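Local coordinates for protein DNA polymerase III subunit beta (Helicobacter pylori 26695, PDB 4S3I) that confers DNA tethering and processivity on DNA polymerases and other proteins as a two-subunit sliding clamp of the replication machinery, at residues Met3-Ser8 against Ile59-Ser64; Val7-Leu12 against Asp79-Leu84; Arg17-Phe22 against Ile53-Tyr58; Phe45-Asp50 against Asp115-Phe120. All coordinates share one frame; numbering follows the deposited sequence.

Contact 1: Met3-Ser8 against Ile59-Ser64; sequences MKISVS and IFTQSS
Ser6 and Ser63 face each other as a hydrogen-bonded antiparallel pair, with Ser6 N donating to Ser63 O at 3.1 Å. In return Ser6 O takes two N-H groups: a short bond from Gln62 N at 2.8 Å and a weak one from Ser63 N at 3.4 Å. On the same side of the sheet the two serine hydroxyls meet, Ser6 OG to Ser63 OG 3.0 Å. Gln62 can be followed outward over this edge. Its CB rests 3.3 Å from Ser6 OG; with CG beside the backbone N (chi1 -67°), CG packs on the Val7-Ser8 peptide, 3.9 Å from both Val7 C and Ser8 N. The chain then bends at chi2 and leads the amide past a water, Gln62 OE1 lying 3.7 Å from it. That water links Ser8 N to Phe60 O. The side carrying Ile5 is largely apolar: Ile5 CD1 and CG2 both reach Thr61 CG2, crossing it at about a right angle, and Ile59 CD1 touches Val7 CB at 3.9 Å. Val39, Leu44 and Leu12 of helix 9-19 continue this buried layer. Lys4 turns its amine to Asp65 in a salt bridge. Two successive residues, Gln62 and Ser63, standing opposite the single residue Ser6 make a classic beta bulge, here where strand 53-60 passes over into strand 63-66 of the N-terminal clamp domain.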
loop_
_atom_site.group_PDB
_atom_site.type_symbol
_atom_site.label_atom_id
_atom_site.label_comp_id
_atom_site.label_asym_id
_atom_site.label_seq_id
_atom_site.Cartn_x
_atom_site.Cartn_y
_atom_site.Cartn_z
ATOM N N MET A 3 -15.197 -27.981 24.081
ATOM C CA MET A 3 -15.796 -26.677 23.802
ATOM C C MET A 3 -16.867 -26.775 22.729
ATOM O O MET A 3 -16.702 -27.496 21.749
ATOM C CB MET A 3 -14.738 -25.699 23.293
ATOM C CG MET A 3 -13.775 -25.164 24.328
ATOM S SD MET A 3 -12.698 -23.904 23.589
ATOM C CE MET A 3 -13.772 -23.283 22.283
ATOM N N LYS A 4 -17.952 -26.027 22.891
ATOM C CA LYS A 4 -18.960 -25.938 21.833
ATOM C C LYS A 4 -19.797 -24.671 22.019
ATOM O O LYS A 4 -20.490 -24.508 23.040
ATOM C CB LYS A 4 -19.844 -27.190 21.834
ATOM C CG LYS A 4 -21.015 -27.133 20.864
ATOM C CD LYS A 4 -21.512 -28.538 20.538
ATOM C CE LYS A 4 -22.732 -28.511 19.622
ATOM N NZ LYS A 4 -23.959 -28.095 20.356
ATOM N N ILE A 5 -19.697 -23.762 21.055
ATOM C CA ILE A 5 -20.382 -22.482 21.105
ATOM C C ILE A 5 -20.748 -22.023 19.695
ATOM O O ILE A 5 -20.284 -22.593 18.701
ATOM C CB ILE A 5 -19.480 -21.408 21.709
ATOM C CG1 ILE A 5 -18.180 -21.297 20.913
ATOM C CG2 ILE A 5 -19.157 -21.688 23.182
ATOM C CD1 ILE A 5 -17.344 -20.088 21.274
ATOM N N SER A 6 -21.554 -20.968 19.604
ATOM C CA SER A 6 -21.730 -20.271 18.342
ATOM C C SER A 6 -21.450 -18.815 18.620
ATOM O O SER A 6 -21.741 -18.324 19.722
ATOM C CB SER A 6 -23.141 -20.446 17.779
ATOM O OG SER A 6 -24.081 -19.666 18.494
ATOM N N VAL A 7 -20.855 -18.128 17.647
ATOM C CA VAL A 7 -20.540 -16.716 17.795
ATOM C C VAL A 7 -20.907 -15.937 16.546
ATOM O O VAL A 7 -21.164 -16.515 15.483
ATOM C CB VAL A 7 -19.041 -16.481 18.104
ATOM C CG1 VAL A 7 -18.640 -17.172 19.406
ATOM C CG2 VAL A 7 -18.182 -16.984 16.952
ATOM N N SER A 8 -20.921 -14.618 16.683
ATOM C CA SER A 8 -21.147 -13.736 15.558
ATOM C C SER A 8 -19.875 -13.657 14.714
ATOM O O SER A 8 -18.782 -13.447 15.243
ATOM C CB SER A 8 -21.534 -12.345 16.058
ATOM O OG SER A 8 -21.650 -11.427 14.987
ATOM N N ILE A 59 -15.430 -11.980 23.364
ATOM C CA ILE A 59 -16.694 -11.677 22.712
ATOM C C ILE A 59 -17.775 -12.492 23.411
ATOM O O ILE A 59 -17.486 -13.533 24.011
ATOM C CB ILE A 59 -16.677 -11.998 21.207
ATOM C CG1 ILE A 59 -16.440 -13.491 20.961
ATOM C CG2 ILE A 59 -15.640 -11.134 20.482
ATOM C CD1 ILE A 59 -16.521 -13.897 19.464
ATOM N N PHE A 60 -19.015 -12.010 23.350
ATOM C CA PHE A 60 -20.129 -12.753 23.914
ATOM C C PHE A 60 -20.471 -13.867 22.951
ATOM O O PHE A 60 -20.413 -13.678 21.737
ATOM C CB PHE A 60 -21.351 -11.849 24.086
ATOM C CG PHE A 60 -21.215 -10.837 25.190
ATOM C CD1 PHE A 60 -21.220 -11.242 26.525
ATOM C CD2 PHE A 60 -21.106 -9.484 24.899
ATOM C CE1 PHE A 60 -21.098 -10.313 27.550
ATOM C CE2 PHE A 60 -20.987 -8.543 25.918
ATOM C CZ PHE A 60 -20.983 -8.959 27.244
ATOM N N THR A 61 -20.836 -15.024 23.482
ATOM C CA THR A 61 -21.316 -16.123 22.655
ATOM C C THR A 61 -22.798 -15.948 22.328
ATOM O O THR A 61 -23.563 -15.430 23.146
ATOM C CB THR A 61 -21.126 -17.473 23.365
ATOM O OG1 THR A 61 -21.912 -17.492 24.561
ATOM C CG2 THR A 61 -19.660 -17.684 23.716
ATOM N N GLN A 62 -23.190 -16.373 21.128
ATOM C CA GLN A 62 -24.596 -16.410 20.746
ATOM C C GLN A 62 -25.286 -17.580 21.421
ATOM O O GLN A 62 -26.462 -17.503 21.782
ATOM C CB GLN A 62 -24.738 -16.528 19.234
ATOM C CG GLN A 62 -24.267 -15.291 18.512
ATOM C CD GLN A 62 -24.937 -14.039 19.045
ATOM O OE1 GLN A 62 -24.276 -13.129 19.551
ATOM N NE2 GLN A 62 -26.262 -13.989 18.939
ATOM N N SER A 63 -24.548 -18.674 21.571
ATOM C CA SER A 63 -25.017 -19.803 22.353
ATOM C C SER A 63 -23.805 -20.508 22.926
ATOM O O SER A 63 -22.675 -20.307 22.462
ATOM C CB SER A 63 -25.884 -20.762 21.526
ATOM O OG SER A 63 -25.116 -21.552 20.637
ATOM N N SER A 64 -24.042 -21.316 23.951
ATOM C CA SER A 64 -22.970 -22.012 24.645
ATOM C C SER A 64 -23.506 -23.343 25.151
ATOM O O SER A 64 -24.430 -23.380 25.967
ATOM C CB SER A 64 -22.448 -21.155 25.805
ATOM O OG SER A 64 -21.372 -21.789 26.465
HETATM O O HOH W 1 -20.605 -13.215 19.152
#

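Contact 2: Val7-Leu12 against Asp79-Leu84; sequences VSKNDL and DIISCL
Helices 9-19 and 74-82 pack together in the N-terminal domain of the clamp, and their contact runs through Lys9, Leu12 and Ile81. The tightest apolar touch is Leu12 CD2 against Ile81 CD1 at 3.6 Å, the two side chains crossing at about a right angle; CG1 of the same isoleucine is almost as near. On its other branch, Ile81 CG2 lies by the backbone of Lys9, 3.9 Å from Lys9 O. Lysine and isoleucine slide past each other in opposite directions. Bends at chi2 and chi3 (-85° and -145°) lead the lysine chain along the end of helix 74-82, where Lys9 CE lies 3.5 Å from Ile81 O and 3.6 Å from Leu84 O. Its amine is paired with Glu13, one turn further along its own helix, and more weakly with Asp86; a water lies between it and Ser82 O, its bond to the amine weak. Ile89 of strand 89-94 touches Lys9, Ile81 and Leu84 from the sheet side. Helix 74-82 takes part in the contact with the second subunit, Asp79 and Ile80 packing on Ser275 of that subunit. Two helices side by side over antiparallel sheet are characteristic of the sliding-clamp domain.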
loop_
_atom_site.group_PDB
_atom_site.type_symbol
_atom_site.label_atom_id
_atom_site.label_comp_id
_atom_site.label_asym_id
_atom_site.label_seq_id
_atom_site.Cartn_x
_atom_site.Cartn_y
_atom_site.Cartn_z
ATOM N N VAL A 7 -20.855 -18.128 17.647
ATOM C CA VAL A 7 -20.540 -16.716 17.795
ATOM C C VAL A 7 -20.907 -15.937 16.546
ATOM O O VAL A 7 -21.164 -16.515 15.483
ATOM C CB VAL A 7 -19.041 -16.481 18.104
ATOM C CG1 VAL A 7 -18.640 -17.172 19.406
ATOM C CG2 VAL A 7 -18.182 -16.984 16.952
ATOM N N SER A 8 -20.921 -14.618 16.683
ATOM C CA SER A 8 -21.147 -13.736 15.558
ATOM C C SER A 8 -19.875 -13.657 14.714
ATOM O O SER A 8 -18.782 -13.447 15.243
ATOM C CB SER A 8 -21.534 -12.345 16.058
ATOM O OG SER A 8 -21.650 -11.427 14.987
ATOM N N LYS A 9 -20.026 -13.817 13.404
ATOM C CA LYS A 9 -18.900 -13.758 12.475
ATOM C C LYS A 9 -18.126 -12.448 12.612
ATOM O O LYS A 9 -16.897 -12.440 12.708
ATOM C CB LYS A 9 -19.413 -13.943 11.036
ATOM C CG LYS A 9 -18.337 -14.099 9.961
ATOM C CD LYS A 9 -17.831 -12.755 9.454
ATOM C CE LYS A 9 -17.502 -12.804 7.972
ATOM N NZ LYS A 9 -16.908 -11.513 7.519
ATOM N N ASN A 10 -18.842 -11.331 12.615
ATOM C CA ASN A 10 -18.174 -10.038 12.676
ATOM C C ASN A 10 -17.483 -9.762 14.011
ATOM O O ASN A 10 -16.402 -9.162 14.036
ATOM C CB ASN A 10 -19.135 -8.907 12.300
ATOM C CG ASN A 10 -19.632 -9.025 10.874
ATOM O OD1 ASN A 10 -18.847 -8.973 9.922
ATOM N ND2 ASN A 10 -20.943 -9.193 10.715
ATOM N N ASP A 11 -18.098 -10.191 15.109
ATOM C CA ASP A 11 -17.470 -10.075 16.422
ATOM C C ASP A 11 -16.176 -10.881 16.439
ATOM O O ASP A 11 -15.124 -10.411 16.879
ATOM C CB ASP A 11 -18.386 -10.635 17.510
ATOM C CG ASP A 11 -19.624 -9.788 17.749
ATOM O OD1 ASP A 11 -19.652 -8.623 17.305
ATOM O OD2 ASP A 11 -20.558 -10.301 18.411
ATOM N N LEU A 12 -16.266 -12.106 15.948
ATOM C CA LEU A 12 -15.113 -13.003 15.944
ATOM C C LEU A 12 -14.003 -12.423 15.060
ATOM O O LEU A 12 -12.849 -12.306 15.489
ATOM C CB LEU A 12 -15.529 -14.396 15.470
ATOM C CG LEU A 12 -14.433 -15.449 15.326
ATOM C CD1 LEU A 12 -13.741 -15.700 16.668
ATOM C CD2 LEU A 12 -15.020 -16.745 14.779
ATOM N N ASP A 79 -7.908 -16.117 8.524
ATOM C CA ASP A 79 -8.037 -16.281 7.072
ATOM C C ASP A 79 -9.353 -16.983 6.730
ATOM O O ASP A 79 -10.046 -16.589 5.795
ATOM C CB ASP A 79 -6.839 -17.049 6.482
ATOM C CG ASP A 79 -5.587 -16.186 6.363
ATOM O OD1 ASP A 79 -5.722 -14.949 6.343
ATOM O OD2 ASP A 79 -4.472 -16.754 6.288
ATOM N N ILE A 80 -9.694 -18.008 7.511
ATOM C CA ILE A 80 -10.957 -18.721 7.332
ATOM C C ILE A 80 -12.173 -17.830 7.609
ATOM O O ILE A 80 -13.038 -17.673 6.754
ATOM C CB ILE A 80 -11.028 -19.950 8.244
ATOM C CG1 ILE A 80 -10.026 -21.017 7.795
ATOM C CG2 ILE A 80 -12.440 -20.523 8.279
ATOM C CD1 ILE A 80 -9.930 -22.190 8.771
ATOM N N ILE A 81 -12.235 -17.246 8.806
ATOM C CA ILE A 81 -13.373 -16.408 9.191
ATOM C C ILE A 81 -13.632 -15.274 8.199
ATOM O O ILE A 81 -14.781 -15.006 7.833
ATOM C CB ILE A 81 -13.205 -15.825 10.616
ATOM C CG1 ILE A 81 -13.027 -16.945 11.631
ATOM C CG2 ILE A 81 -14.401 -14.942 10.987
ATOM C CD1 ILE A 81 -14.079 -18.045 11.520
ATOM N N SER A 82 -12.569 -14.622 7.733
ATOM C CA SER A 82 -12.740 -13.466 6.852
ATOM C C SER A 82 -13.370 -13.862 5.512
ATOM O O SER A 82 -13.911 -13.023 4.789
ATOM C CB SER A 82 -11.406 -12.743 6.637
ATOM O OG SER A 82 -10.477 -13.568 5.966
ATOM N N CYS A 83 -13.313 -15.149 5.189
ATOM C CA CYS A 83 -13.875 -15.626 3.922
ATOM C C CYS A 83 -15.287 -16.192 4.065
ATOM O O CYS A 83 -15.878 -16.639 3.083
ATOM C CB CYS A 83 -12.948 -16.675 3.287
ATOM S SG CYS A 83 -11.498 -15.930 2.518
ATOM N N LEU A 84 -15.825 -16.168 5.280
ATOM C CA LEU A 84 -17.131 -16.778 5.541
ATOM C C LEU A 84 -18.281 -15.800 5.308
ATOM O O LEU A 84 -18.059 -14.633 4.978
ATOM C CB LEU A 84 -17.182 -17.349 6.956
ATOM C CG LEU A 84 -16.403 -18.653 7.105
ATOM C CD1 LEU A 84 -16.415 -19.148 8.544
ATOM C CD2 LEU A 84 -16.996 -19.705 6.176
HETATM O O HOH W 2 -14.426 -10.459 5.775
#

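Contact 3: Arg17-Phe22 against Ile53-Tyr58; sequences RYLQAF and IGLKSY
Phe22 lays one face of its ring on Leu55, whose CB stands 3.7 Å from the ring centroid and only 8° off the normal, a well-centred CH-pi contact. Ile53 comes to the same ring from another direction, its CG1 at the edge and 3.9 Å from Phe22 CE1. Between them the backbone of Gly54 passes close, with Gly54 CA 3.8 Å from Phe22 CD1. The ring's edge also lies level with the carbonyl oxygens of Tyr18 and Leu19 in its own segment. The backbone bond from Phe22 N to Leu19 O holds the turn that brings the phenylalanine round to the strand.

Aliphatic packing carries the rest. CG of Leu55 stands anti to the backbone N (chi1 175°), which carries CD2 toward the end of helix 9-19; there it meets Leu19 CD2 at 3.7 Å, the two leucines crossing at about a right angle. The same methyl reaches Tyr18 CB at 4.0 Å and the CE2 corner of the phenylalanine. In the clamp's N-terminal domain this is helix-on-sheet packing, helix 9-19 lying on one face of the sheet that holds strand 53-60. Leu46 and Ala48 of neighbouring strand 43-49 extend the apolar surface beneath Leu19 and Phe22.

Polar contacts lie around the margin. Ser57 OG is hydrogen-bonded to His233, whose ring meets that of Tyr18 edge to face, and Ala21 O accepts from Arg204. His233 lies on strand 233-238 and Arg204 on helix 203-212, both in the central domain.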
loop_
_atom_site.group_PDB
_atom_site.type_symbol
_atom_site.label_atom_id
_atom_site.label_comp_id
_atom_site.label_asym_id
_atom_site.label_seq_id
_atom_site.Cartn_x
_atom_site.Cartn_y
_atom_site.Cartn_z
ATOM N N ARG A 17 -8.701 -9.931 14.312
ATOM C CA ARG A 17 -7.868 -8.908 13.682
ATOM C C ARG A 17 -6.941 -8.231 14.688
ATOM O O ARG A 17 -5.746 -8.057 14.426
ATOM C CB ARG A 17 -8.717 -7.884 12.918
ATOM C CG ARG A 17 -9.238 -8.435 11.588
ATOM C CD ARG A 17 -9.800 -7.360 10.644
ATOM N NE ARG A 17 -10.446 -7.989 9.491
ATOM C CZ ARG A 17 -9.795 -8.540 8.466
ATOM N NH1 ARG A 17 -8.466 -8.537 8.427
ATOM N NH2 ARG A 17 -10.474 -9.098 7.476
ATOM N N TYR A 18 -7.484 -7.877 15.845
ATOM C CA TYR A 18 -6.682 -7.251 16.885
ATOM C C TYR A 18 -5.574 -8.154 17.370
ATOM O O TYR A 18 -4.507 -7.682 17.756
ATOM C CB TYR A 18 -7.554 -6.899 18.077
ATOM C CG TYR A 18 -8.436 -5.697 17.872
ATOM C CD1 TYR A 18 -7.895 -4.469 17.511
ATOM C CD2 TYR A 18 -9.806 -5.780 18.085
ATOM C CE1 TYR A 18 -8.704 -3.351 17.346
ATOM C CE2 TYR A 18 -10.622 -4.677 17.925
ATOM C CZ TYR A 18 -10.067 -3.467 17.556
ATOM O OH TYR A 18 -10.888 -2.373 17.402
ATOM N N LEU A 19 -5.837 -9.456 17.369
ATOM C CA LEU A 19 -4.911 -10.408 17.962
ATOM C C LEU A 19 -3.721 -10.745 17.068
ATOM O O LEU A 19 -2.724 -11.288 17.544
ATOM C CB LEU A 19 -5.660 -11.683 18.356
ATOM C CG LEU A 19 -6.506 -11.515 19.618
ATOM C CD1 LEU A 19 -7.499 -12.661 19.732
ATOM C CD2 LEU A 19 -5.614 -11.478 20.865
ATOM N N GLN A 20 -3.820 -10.419 15.781
ATOM C CA GLN A 20 -2.784 -10.821 14.825
ATOM C C GLN A 20 -1.411 -10.279 15.218
ATOM O O GLN A 20 -0.403 -10.969 15.085
ATOM C CB GLN A 20 -3.160 -10.385 13.410
ATOM C CG GLN A 20 -4.431 -11.047 12.898
ATOM C CD GLN A 20 -4.305 -12.558 12.829
ATOM O OE1 GLN A 20 -3.445 -13.080 12.111
ATOM N NE2 GLN A 20 -5.140 -13.271 13.591
ATOM N N ALA A 21 -1.380 -9.057 15.748
ATOM C CA ALA A 21 -0.111 -8.390 16.033
ATOM C C ALA A 21 0.653 -9.038 17.171
ATOM O O ALA A 21 1.823 -8.727 17.401
ATOM C CB ALA A 21 -0.336 -6.916 16.323
ATOM N N PHE A 22 -0.009 -9.937 17.897
ATOM C CA PHE A 22 0.595 -10.552 19.073
ATOM C C PHE A 22 1.003 -11.993 18.821
ATOM O O PHE A 22 1.321 -12.720 19.757
ATOM C CB PHE A 22 -0.363 -10.487 20.262
ATOM C CG PHE A 22 -0.762 -9.090 20.629
ATOM C CD1 PHE A 22 -0.123 -8.424 21.671
ATOM C CD2 PHE A 22 -1.757 -8.428 19.923
ATOM C CE1 PHE A 22 -0.483 -7.117 22.007
ATOM C CE2 PHE A 22 -2.119 -7.115 20.255
ATOM C CZ PHE A 22 -1.478 -6.467 21.294
ATOM N N ILE A 53 4.799 -9.234 25.894
ATOM C CA ILE A 53 3.615 -8.465 25.529
ATOM C C ILE A 53 2.445 -9.407 25.274
ATOM O O ILE A 53 2.653 -10.589 24.971
ATOM C CB ILE A 53 3.893 -7.617 24.264
ATOM C CG1 ILE A 53 2.791 -6.591 24.030
ATOM C CG2 ILE A 53 4.052 -8.509 23.031
ATOM C CD1 ILE A 53 3.156 -5.566 22.981
ATOM N N GLY A 54 1.219 -8.899 25.389
ATOM C CA GLY A 54 0.061 -9.745 25.187
ATOM C C GLY A 54 -1.268 -9.029 25.228
ATOM O O GLY A 54 -1.387 -7.923 25.773
ATOM N N LEU A 55 -2.266 -9.668 24.636
ATOM C CA LEU A 55 -3.615 -9.134 24.565
ATOM C C LEU A 55 -4.591 -10.242 24.928
ATOM O O LEU A 55 -4.486 -11.365 24.416
ATOM C CB LEU A 55 -3.925 -8.645 23.154
ATOM C CG LEU A 55 -5.367 -8.171 22.957
ATOM C CD1 LEU A 55 -5.653 -6.955 23.847
ATOM C CD2 LEU A 55 -5.633 -7.857 21.486
ATOM N N LYS A 56 -5.533 -9.931 25.814
ATOM C CA LYS A 56 -6.629 -10.842 26.125
ATOM C C LYS A 56 -7.942 -10.111 25.861
ATOM O O LYS A 56 -8.171 -9.017 26.386
ATOM C CB LYS A 56 -6.541 -11.297 27.585
ATOM C CG LYS A 56 -7.723 -12.114 28.082
ATOM C CD LYS A 56 -7.508 -12.486 29.552
ATOM C CE LYS A 56 -8.572 -13.449 30.065
ATOM N NZ LYS A 56 -8.239 -13.950 31.435
ATOM N N SER A 57 -8.791 -10.702 25.029
ATOM C CA SER A 57 -10.053 -10.080 24.644
ATOM C C SER A 57 -11.189 -11.062 24.863
ATOM O O SER A 57 -10.952 -12.261 25.053
ATOM C CB SER A 57 -10.021 -9.686 23.164
ATOM O OG SER A 57 -8.918 -8.851 22.866
ATOM N N TYR A 58 -12.423 -10.570 24.824
ATOM C CA TYR A 58 -13.569 -11.472 24.820
ATOM C C TYR A 58 -14.636 -11.021 23.833
ATOM O O TYR A 58 -14.735 -9.833 23.507
ATOM C CB TYR A 58 -14.175 -11.637 26.221
ATOM C CG TYR A 58 -15.160 -10.552 26.607
ATOM C CD1 TYR A 58 -14.746 -9.442 27.325
ATOM C CD2 TYR A 58 -16.513 -10.650 26.271
ATOM C CE1 TYR A 58 -15.643 -8.455 27.693
ATOM C CE2 TYR A 58 -17.411 -9.663 26.623
ATOM C CZ TYR A 58 -16.970 -8.568 27.337
ATOM O OH TYR A 58 -17.855 -7.576 27.699
#

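Contact 4: Phe45-Asp50 against Asp115-Phe120; sequences FLKASD and DEFPEF
Lys47 lies against two phenylalanines, Phe117 and Phe120, sliding past each in the opposite direction. Its CD comes 3.7 Å from Phe120 CD1, and CE is near Phe120 CB, so the aliphatic part of the lysine does the touching. CG, set between the backbone N and the carbonyl carbon (chi1 70°), meets Phe117 CE1 at 4.0 Å. The tip of that ring also comes up to the strand backbone: Phe117 CZ is 3.2 Å from Lys47 O, while Ala48 CA lies at the ring's edge, near its plane. Further along, Pro118 CG rests 3.6 Å from Ser49 O.

A water bridges the two segments where the strand ends. It donates to Asp50 O and to Glu119 O and is hydrogen-bonded to Ser49 OG at 2.8 Å. It thus ties the end of strand 43-49 to a loop that has neither helix nor strand. The loop follows strand 105-110 and leads to strand 127-131, the connection that leads on toward the central domain of the clamp; residues 117-120 run across residues 47-50, their end-to-end directions 96° apart.

The next shell fixes both partners. Phe117 meets the ring of His36 with the planes at about 50° and packs on Ile31. Phe120 sets its ring edge-to-face with Phe236 and touches Lys56, a residue of the adjoining strand 53-60. Asp50 OD1 accepts from the backbone N of Asp52 and of Ile53, holding the turn from strand 43-49 into strand 53-60.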
loop_
_atom_site.group_PDB
_atom_site.type_symbol
_atom_site.label_atom_id
_atom_site.label_comp_id
_atom_site.label_asym_id
_atom_site.label_seq_id
_atom_site.Cartn_x
_atom_site.Cartn_y
_atom_site.Cartn_z
ATOM N N PHE A 45 -13.168 -16.029 25.521
ATOM C CA PHE A 45 -11.947 -15.259 25.669
ATOM C C PHE A 45 -10.914 -15.763 24.678
ATOM O O PHE A 45 -10.720 -16.971 24.522
ATOM C CB PHE A 45 -11.394 -15.403 27.088
ATOM C CG PHE A 45 -12.208 -14.684 28.131
ATOM C CD1 PHE A 45 -13.313 -15.297 28.710
ATOM C CD2 PHE A 45 -11.874 -13.386 28.521
ATOM C CE1 PHE A 45 -14.074 -14.632 29.683
ATOM C CE2 PHE A 45 -12.630 -12.709 29.487
ATOM C CZ PHE A 45 -13.730 -13.337 30.065
ATOM N N LEU A 46 -10.251 -14.824 24.026
ATOM C CA LEU A 46 -9.222 -15.136 23.053
ATOM C C LEU A 46 -7.979 -14.390 23.514
ATOM O O LEU A 46 -8.041 -13.187 23.795
ATOM C CB LEU A 46 -9.656 -14.684 21.654
ATOM C CG LEU A 46 -11.023 -15.149 21.137
ATOM C CD1 LEU A 46 -12.119 -14.180 21.530
ATOM C CD2 LEU A 46 -11.029 -15.318 19.605
ATOM N N LYS A 47 -6.859 -15.092 23.651
ATOM C CA LYS A 47 -5.647 -14.394 24.067
ATOM C C LYS A 47 -4.389 -14.842 23.337
ATOM O O LYS A 47 -4.227 -16.018 23.008
ATOM C CB LYS A 47 -5.452 -14.442 25.584
ATOM C CG LYS A 47 -5.090 -15.785 26.155
ATOM C CD LYS A 47 -4.695 -15.617 27.621
ATOM C CE LYS A 47 -4.433 -16.955 28.307
ATOM N NZ LYS A 47 -5.690 -17.676 28.660
ATOM N N ALA A 48 -3.520 -13.873 23.070
ATOM C CA ALA A 48 -2.231 -14.112 22.430
ATOM C C ALA A 48 -1.184 -13.320 23.199
ATOM O O ALA A 48 -1.280 -12.092 23.301
ATOM C CB ALA A 48 -2.276 -13.667 20.990
ATOM N N SER A 49 -0.190 -14.012 23.743
ATOM C CA SER A 49 0.811 -13.358 24.577
ATOM C C SER A 49 2.127 -14.121 24.595
ATOM O O SER A 49 2.177 -15.313 24.272
ATOM C CB SER A 49 0.293 -13.215 26.011
ATOM O OG SER A 49 0.285 -14.458 26.694
ATOM N N ASP A 50 3.192 -13.424 24.973
ATOM C CA ASP A 50 4.445 -14.076 25.321
ATOM C C ASP A 50 4.970 -13.421 26.587
ATOM O O ASP A 50 4.227 -12.716 27.270
ATOM C CB ASP A 50 5.467 -14.007 24.173
ATOM C CG ASP A 50 5.705 -12.590 23.665
ATOM O OD1 ASP A 50 5.862 -11.661 24.489
ATOM O OD2 ASP A 50 5.741 -12.404 22.426
ATOM N N ASP A 115 -1.602 -26.285 28.012
ATOM C CA ASP A 115 -0.703 -26.217 29.167
ATOM C C ASP A 115 0.637 -25.546 28.830
ATOM O O ASP A 115 1.368 -25.099 29.719
ATOM C CB ASP A 115 -0.444 -27.616 29.737
ATOM C CG ASP A 115 -1.653 -28.199 30.467
ATOM O OD1 ASP A 115 -2.475 -27.414 30.990
ATOM O OD2 ASP A 115 -1.761 -29.450 30.517
ATOM N N GLU A 116 0.963 -25.490 27.542
ATOM C CA GLU A 116 2.213 -24.878 27.114
ATOM C C GLU A 116 2.019 -23.378 26.920
ATOM O O GLU A 116 2.987 -22.629 26.840
ATOM C CB GLU A 116 2.723 -25.507 25.795
ATOM C CG GLU A 116 4.213 -25.243 25.498
ATOM C CD GLU A 116 4.593 -25.456 24.025
ATOM O OE1 GLU A 116 3.859 -26.173 23.307
ATOM O OE2 GLU A 116 5.627 -24.891 23.589
ATOM N N PHE A 117 0.765 -22.944 26.831
ATOM C CA PHE A 117 0.470 -21.543 26.571
ATOM C C PHE A 117 0.900 -20.712 27.784
ATOM O O PHE A 117 0.654 -21.096 28.933
ATOM C CB PHE A 117 -1.017 -21.355 26.252
ATOM C CG PHE A 117 -1.303 -20.206 25.351
ATOM C CD1 PHE A 117 -1.554 -18.945 25.876
ATOM C CD2 PHE A 117 -1.342 -20.380 23.966
ATOM C CE1 PHE A 117 -1.820 -17.871 25.044
ATOM C CE2 PHE A 117 -1.613 -19.316 23.125
ATOM C CZ PHE A 117 -1.849 -18.054 23.660
ATOM N N PRO A 118 1.583 -19.585 27.534
ATOM C CA PRO A 118 2.167 -18.778 28.615
ATOM C C PRO A 118 1.093 -18.220 29.542
ATOM O O PRO A 118 0.003 -17.882 29.076
ATOM C CB PRO A 118 2.837 -17.617 27.868
ATOM C CG PRO A 118 3.011 -18.106 26.443
ATOM C CD PRO A 118 1.841 -19.008 26.199
ATOM N N GLU A 119 1.396 -18.125 30.829
ATOM C CA GLU A 119 0.461 -17.550 31.785
ATOM C C GLU A 119 0.258 -16.067 31.462
ATOM O O GLU A 119 1.226 -15.330 31.261
ATOM C CB GLU A 119 0.999 -17.696 33.209
ATOM C CG GLU A 119 -0.035 -18.183 34.214
ATOM C CD GLU A 119 0.320 -17.828 35.656
ATOM O OE1 GLU A 119 1.439 -17.317 35.900
ATOM O OE2 GLU A 119 -0.532 -18.050 36.545
ATOM N N PHE A 120 -0.997 -15.636 31.384
ATOM C CA PHE A 120 -1.301 -14.220 31.218
ATOM C C PHE A 120 -1.163 -13.563 32.593
ATOM O O PHE A 120 -1.848 -13.941 33.538
ATOM C CB PHE A 120 -2.717 -14.043 30.699
ATOM C CG PHE A 120 -2.959 -12.705 30.066
ATOM C CD1 PHE A 120 -2.908 -12.560 28.687
ATOM C CD2 PHE A 120 -3.237 -11.591 30.849
ATOM C CE1 PHE A 120 -3.127 -11.326 28.093
ATOM C CE2 PHE A 120 -3.460 -10.357 30.270
ATOM C CZ PHE A 120 -3.406 -10.220 28.886
HETATM O O HOH W 3 2.309 -14.151 28.650
#

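How the contacts relate
All four contacts lie in the N-terminal domain of the clamp. Contacts 1 and 2 start from the same part of the chain, share Val7 and Ser8, and have centres about 12 Å apart; Ile59 of the first packs on Leu12 of the second. Helix 9-19 runs through contacts 2 and 3, strand 53-60 through contacts 1 and 3. Contacts 3 and 4, centres about 10 Å apart, use neighbouring strands of one sheet, probably joined by backbone bonds such as Leu55 N to Ala48 O. Along the chain, 17-22 and 53-58 fall between the segments of contact 1, whereas 115-120 comes last, tying the connection leading on back onto the domain.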